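Local coordinates for TIR-like domain-containing protein (Prevotella corporis, PDB 7EBD) that belongs to the prokaryotic STING family and, as a dimer, holds the ligand C2E in a pocket to which both subunits contribute, at residues P6-A11 and K138-L143; S13-F18 and L143-D148. One frame throughout, in Å; residues are numbered along the deposited sequence.

Interaction 1 (P6-A11 and K138-L143); sequences PSTVIA and KRVLQL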
# COMPACT_ATOMS: atom_id res chain seq x y z
N PRO A 6 -6.02 -0.24 -14.53
CA PRO A 6 -5.16 -0.07 -13.34
C PRO A 6 -5.95 -0.01 -12.04
O PRO A 6 -5.43 -0.44 -11.00
CB PRO A 6 -4.43 1.24 -13.63
CG PRO A 6 -5.29 1.96 -14.62
CD PRO A 6 -5.93 0.90 -15.45
N SER A 7 -7.18 0.50 -12.07
CA SER A 7 -8.00 0.53 -10.87
C SER A 7 -8.30 -0.88 -10.37
O SER A 7 -8.43 -1.10 -9.17
CB SER A 7 -9.30 1.29 -11.13
OG SER A 7 -10.04 0.69 -12.19
N THR A 8 -8.41 -1.85 -11.29
CA THR A 8 -8.62 -3.23 -10.89
C THR A 8 -7.44 -3.75 -10.06
O THR A 8 -7.63 -4.33 -8.99
CB THR A 8 -8.83 -4.10 -12.13
OG1 THR A 8 -10.04 -3.71 -12.79
CG2 THR A 8 -8.90 -5.57 -11.76
N VAL A 9 -6.22 -3.53 -10.56
CA VAL A 9 -5.03 -3.98 -9.83
C VAL A 9 -4.90 -3.23 -8.52
O VAL A 9 -4.48 -3.80 -7.50
CB VAL A 9 -3.78 -3.81 -10.71
CG1 VAL A 9 -2.53 -4.24 -9.96
CG2 VAL A 9 -3.93 -4.61 -11.99
N ILE A 10 -5.24 -1.94 -8.51
CA ILE A 10 -5.20 -1.16 -7.28
C ILE A 10 -6.16 -1.74 -6.25
O ILE A 10 -5.82 -1.88 -5.07
CB ILE A 10 -5.51 0.32 -7.57
CG1 ILE A 10 -4.34 0.97 -8.32
CG2 ILE A 10 -5.80 1.07 -6.29
CD1 ILE A 10 -3.06 1.03 -7.52
N ALA A 11 -7.37 -2.09 -6.68
CA ALA A 11 -8.34 -2.69 -5.78
C ALA A 11 -7.85 -4.03 -5.25
O ALA A 11 -8.02 -4.34 -4.06
CB ALA A 11 -9.69 -2.85 -6.48
N LYS A 138 -14.34 0.56 -6.91
CA LYS A 138 -15.37 0.16 -5.94
C LYS A 138 -16.00 -1.17 -6.32
O LYS A 138 -16.27 -2.01 -5.46
CB LYS A 138 -16.43 1.25 -5.82
CG LYS A 138 -15.92 2.53 -5.18
CD LYS A 138 -17.05 3.49 -4.84
CE LYS A 138 -17.84 3.87 -6.09
NZ LYS A 138 -18.96 4.79 -5.76
N ARG A 139 -16.24 -1.39 -7.62
CA ARG A 139 -16.87 -2.63 -8.06
C ARG A 139 -15.96 -3.83 -7.80
O ARG A 139 -16.41 -4.86 -7.29
CB ARG A 139 -17.23 -2.54 -9.54
CG ARG A 139 -17.80 -3.82 -10.12
CD ARG A 139 -17.90 -3.75 -11.64
NE ARG A 139 -16.59 -3.68 -12.27
CZ ARG A 139 -15.88 -4.74 -12.63
NH1 ARG A 139 -16.35 -5.96 -12.43
NH2 ARG A 139 -14.69 -4.58 -13.21
N VAL A 140 -14.68 -3.70 -8.15
CA VAL A 140 -13.74 -4.80 -7.92
C VAL A 140 -13.58 -5.07 -6.43
O VAL A 140 -13.54 -6.22 -5.99
CB VAL A 140 -12.39 -4.51 -8.60
CG1 VAL A 140 -11.37 -5.59 -8.24
CG2 VAL A 140 -12.56 -4.43 -10.11
N LEU A 141 -13.49 -4.00 -5.63
CA LEU A 141 -13.36 -4.18 -4.19
C LEU A 141 -14.59 -4.86 -3.60
O LEU A 141 -14.46 -5.74 -2.74
CB LEU A 141 -13.12 -2.83 -3.50
CG LEU A 141 -12.87 -2.88 -2.00
CD1 LEU A 141 -11.64 -3.73 -1.69
CD2 LEU A 141 -12.72 -1.49 -1.41
N GLN A 142 -15.78 -4.49 -4.06
CA GLN A 142 -17.00 -5.12 -3.57
C GLN A 142 -17.07 -6.58 -3.98
O GLN A 142 -17.50 -7.43 -3.20
CB GLN A 142 -18.23 -4.35 -4.07
CG GLN A 142 -19.53 -4.80 -3.44
CD GLN A 142 -19.58 -4.50 -1.95
OE1 GLN A 142 -19.67 -3.34 -1.55
NE2 GLN A 142 -19.51 -5.55 -1.13
N LEU A 143 -16.65 -6.89 -5.22
CA LEU A 143 -16.63 -8.28 -5.66
C LEU A 143 -15.66 -9.10 -4.82
O LEU A 143 -15.96 -10.25 -4.46
CB LEU A 143 -16.25 -8.36 -7.14
CG LEU A 143 -17.29 -7.84 -8.14
CD1 LEU A 143 -16.73 -7.86 -9.55
CD2 LEU A 143 -18.57 -8.66 -8.06
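Thr8 OG1 meets two residues of helix 124-146: it is hydrogen-bonded to Asn136 ND2 and has Val140 CG2, one turn further along, resting against it at 3.7 Å. The same Asn136 amide nitrogen also bonds Ser7 OG, while Asn136 OD1 is taken by Arg139 NH2, and with both ends of the amide engaged its rotation should be well defined. Val140 divides its two methyl groups between two partners. Its CG1 lies anti to the backbone N (chi1 174°) and packs on Ala11 CB at 3.7 Å, and CG2 is thereby turned to Thr8, the two branched side chains crossing at about a right angle. In this STING domain the two segments pack as helices heading the same general way: the axes of 6-11 and 138-143 approach to 8.5 Å and cross at -37°, with Ala11 as the small residue facing Val140. Ala11 lies closest in backbone terms to Leu141, with 5.5 Å between their CA atoms, and its CB reaches Leu141 N at 4.1 Å. The side chain of Leu141 lies beside this approach and points across neither helix axis directly. Helix 6-28 also meets the second subunit here, Ile10 packing on Ile10 of that subunit and Pro6 on its Val9.

Interaction 2 (S13-F18 and L143-D148); sequences SYFEGF and LLINED. With C2E (9,9'-[(2R,3R,3aS,5S,7aR,9R,10R,10aS,12S,14aR)-3,5,10,12-tetrahydroxy-5,12-dioxidooctahydro-2H,7H-difuro[3,2-d:3',2'-j][1,3,7,9,2,8]tetraoxadiphosphacyclododecine-2,9-diyl]bis(2-amino-1,9-dihydro-6H-purin-6-one)), chain E.
Leu144 sets its CB almost squarely over the Phe15 ring, 3.8 Å from the centroid and 10° off the normal, a CH-pi contact. Its CD1 turns back along the aromatic side chain to Phe15 CB at 3.7 Å, and its carbonyl O lies 3.5 Å from Phe15 CZ. Ile145 follows with a looser touch, CG1 standing 4.4 Å from Phe15 CE1. The ring gets there because Phe15 CG is anti to the backbone N (chi1 176°). In this STING domain the helix bearing Phe15 also serves the ligand pocket: Phe18 lays a ring face on C2E, its CD1 3.5 Å from C2E N3, and Tyr14 presents a ring edge, its CD1 3.5 Å from C2E O4'. Tyr14 OH is held by Asp99 OD2, while Asp99 OD1 hydrogen-bonds C2E itself. A wider pi-type turn at 15-18 falls within this part of the helix. Beyond Asn146, 143-148 leaves helix 124-146 at Glu147. Asp148 then comes to the edge of the Phe15 ring, CB in the ring plane and 4.0 Å from CZ, as N-cap of helix 149-154, with OD1 accepting a hydrogen bond from Cys151 N.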
# COMPACT_ATOMS: atom_id res chain seq x y z
N SER A 13 -4.70 -5.05 -4.90
CA SER A 13 -3.61 -4.81 -3.95
C SER A 13 -4.15 -4.27 -2.63
O SER A 13 -3.69 -4.68 -1.55
CB SER A 13 -2.59 -3.84 -4.55
OG SER A 13 -1.85 -4.45 -5.58
N TYR A 14 -5.12 -3.37 -2.69
CA TYR A 14 -5.71 -2.82 -1.47
C TYR A 14 -6.43 -3.90 -0.67
O TYR A 14 -6.34 -3.93 0.57
CB TYR A 14 -6.66 -1.68 -1.83
CG TYR A 14 -7.35 -1.02 -0.66
CD1 TYR A 14 -6.62 -0.37 0.33
CD2 TYR A 14 -8.74 -1.02 -0.55
CE1 TYR A 14 -7.24 0.24 1.40
CE2 TYR A 14 -9.37 -0.41 0.51
CZ TYR A 14 -8.62 0.22 1.49
OH TYR A 14 -9.25 0.83 2.55
N PHE A 15 -7.12 -4.81 -1.35
CA PHE A 15 -7.82 -5.88 -0.66
C PHE A 15 -6.85 -6.87 -0.04
O PHE A 15 -7.02 -7.29 1.11
CB PHE A 15 -8.77 -6.59 -1.63
CG PHE A 15 -9.48 -7.77 -1.04
CD1 PHE A 15 -10.64 -7.61 -0.29
CD2 PHE A 15 -8.99 -9.06 -1.23
CE1 PHE A 15 -11.29 -8.70 0.25
CE2 PHE A 15 -9.64 -10.15 -0.68
CZ PHE A 15 -10.79 -9.97 0.06
N GLU A 16 -5.81 -7.26 -0.79
CA GLU A 16 -4.86 -8.26 -0.29
C GLU A 16 -4.00 -7.70 0.84
O GLU A 16 -3.65 -8.44 1.77
CB GLU A 16 -3.98 -8.76 -1.44
CG GLU A 16 -4.71 -9.61 -2.47
CD GLU A 16 -5.33 -10.86 -1.87
OE1 GLU A 16 -6.51 -11.13 -2.16
OE2 GLU A 16 -4.64 -11.55 -1.10
N GLY A 17 -3.65 -6.42 0.77
CA GLY A 17 -2.74 -5.84 1.74
C GLY A 17 -3.38 -5.15 2.92
O GLY A 17 -2.65 -4.67 3.80
N PHE A 18 -4.70 -5.06 2.99
CA PHE A 18 -5.33 -4.35 4.10
C PHE A 18 -6.72 -4.88 4.45
O PHE A 18 -6.94 -5.33 5.58
CB PHE A 18 -5.41 -2.85 3.78
CG PHE A 18 -6.21 -2.07 4.79
CD1 PHE A 18 -5.69 -1.81 6.05
CD2 PHE A 18 -7.48 -1.61 4.48
CE1 PHE A 18 -6.42 -1.09 6.98
CE2 PHE A 18 -8.21 -0.89 5.40
CZ PHE A 18 -7.69 -0.63 6.65
N LEU A 143 -16.65 -6.89 -5.22
CA LEU A 143 -16.63 -8.28 -5.66
C LEU A 143 -15.66 -9.10 -4.82
O LEU A 143 -15.96 -10.25 -4.46
CB LEU A 143 -16.25 -8.36 -7.14
CG LEU A 143 -17.29 -7.84 -8.14
CD1 LEU A 143 -16.73 -7.86 -9.55
CD2 LEU A 143 -18.57 -8.66 -8.06
N LEU A 144 -14.51 -8.54 -4.47
CA LEU A 144 -13.56 -9.26 -3.63
C LEU A 144 -14.09 -9.41 -2.21
O LEU A 144 -13.86 -10.45 -1.56
CB LEU A 144 -12.21 -8.54 -3.62
CG LEU A 144 -11.47 -8.50 -4.96
CD1 LEU A 144 -10.20 -7.67 -4.85
CD2 LEU A 144 -11.15 -9.91 -5.44
N ILE A 145 -14.81 -8.41 -1.71
CA ILE A 145 -15.39 -8.49 -0.37
C ILE A 145 -16.45 -9.58 -0.32
O ILE A 145 -16.53 -10.34 0.65
CB ILE A 145 -15.95 -7.12 0.04
CG1 ILE A 145 -14.82 -6.14 0.36
CG2 ILE A 145 -16.89 -7.26 1.23
CD1 ILE A 145 -15.25 -4.70 0.42
N ASN A 146 -17.28 -9.67 -1.36
CA ASN A 146 -18.37 -10.65 -1.36
C ASN A 146 -17.84 -12.08 -1.39
O ASN A 146 -18.52 -13.00 -0.92
CB ASN A 146 -19.30 -10.40 -2.54
CG ASN A 146 -20.06 -9.09 -2.41
OD1 ASN A 146 -20.22 -8.56 -1.32
ND2 ASN A 146 -20.54 -8.57 -3.54
N GLU A 147 -16.65 -12.29 -1.95
CA GLU A 147 -16.07 -13.62 -2.04
C GLU A 147 -15.25 -13.99 -0.81
O GLU A 147 -14.57 -15.02 -0.81
CB GLU A 147 -15.20 -13.73 -3.29
CG GLU A 147 -15.98 -13.65 -4.59
CD GLU A 147 -15.10 -13.62 -5.82
OE1 GLU A 147 -15.18 -12.64 -6.59
OE2 GLU A 147 -14.30 -14.56 -6.00
N ASP A 148 -15.30 -13.18 0.25
CA ASP A 148 -14.58 -13.44 1.49
C ASP A 148 -15.58 -13.37 2.64
O ASP A 148 -16.24 -12.34 2.82
CB ASP A 148 -13.45 -12.43 1.68
CG ASP A 148 -12.55 -12.76 2.86
OD1 ASP A 148 -13.02 -12.70 4.02
OD2 ASP A 148 -11.36 -13.08 2.63
P1 C2E E . 0.61 -2.73 0.26
O2P C2E E . 1.32 -3.43 1.40
O1P C2E E . 0.12 -3.84 -0.63
O5' C2E E . -0.76 -1.96 0.70
C5' C2E E . -1.66 -1.61 -0.30
C4' C2E E . -2.63 -0.52 0.24
O4' C2E E . -3.33 -1.01 1.23
C3' C2E E . -1.85 0.66 0.85
O3' C2E E . -1.62 1.59 -0.11
C2' C2E E . -2.82 1.19 1.92
O2' C2E E . -3.85 2.07 1.29
C1' C2E E . -3.41 0.12 2.39
N9 C2E E . -2.74 -0.33 3.58
C8 C2E E . -1.78 -1.27 3.58
N7 C2E E . -1.43 -1.39 4.88
C5 C2E E . -2.17 -0.55 5.61
C6 C2E E . -2.21 -0.26 7.11
O6 C2E E . -1.49 -0.83 7.86
N1 C2E E . -3.12 0.72 7.62
C2 C2E E . -4.00 1.43 6.73
N2 C2E E . -4.93 2.42 7.25
N3 C2E E . -3.96 1.15 5.30
C4 C2E E . -3.01 0.13 4.78
P11 C2E E . -0.42 2.66 0.30
O21 C2E E . -0.69 3.53 1.51
O11 C2E E . -0.32 3.63 -0.86
O5A C2E E . 0.99 1.80 0.32
C5A C2E E . 1.39 1.46 -0.98
C4A C2E E . 2.57 0.57 -0.92
O4A C2E E . 3.58 1.19 -0.38
C3A C2E E . 2.26 -0.75 0.07
O3A C2E E . 1.60 -1.84 -0.72
C2A C2E E . 3.36 -1.12 0.47
O2A C2E E . 4.04 -1.99 -0.56
C1A C2E E . 4.19 0.25 0.63
N91 C2E E . 4.05 0.72 1.85
C81 C2E E . 3.20 1.65 2.33
N71 C2E E . 3.46 1.77 3.65
C51 C2E E . 4.46 0.94 3.95
C61 C2E E . 5.17 0.65 5.27
O61 C2E E . 4.85 1.22 6.25
N11 C2E E . 6.22 -0.32 5.31
C21 C2E E . 6.61 -1.01 4.11
N21 C2E E . 7.68 -1.99 4.16
N31 C2E E . 5.93 -0.73 2.86
C41 C2E E . 4.83 0.28 2.82

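How the interactions relate
From the N terminus, helix 6-28 supplies the first partner of both contacts, 6-11 and then 13-18. The chain next passes through most of the mixed sheet and two further helices before helix 124-146 returns beside it. There 138-143 closes the loop of interaction 1, and 143-148 that of interaction 2. Because the order of segments is kept, the two loops cross rather than nest, as expected for two helices aligned in the same general direction. The contacts share Leu143 and merge at Leu141, whose CD2 lies 4.0 Å from Tyr14 CE2. Together they join the helix at the dimer interface and C2E pocket to helix 124-146 and the turn into helix 149-154.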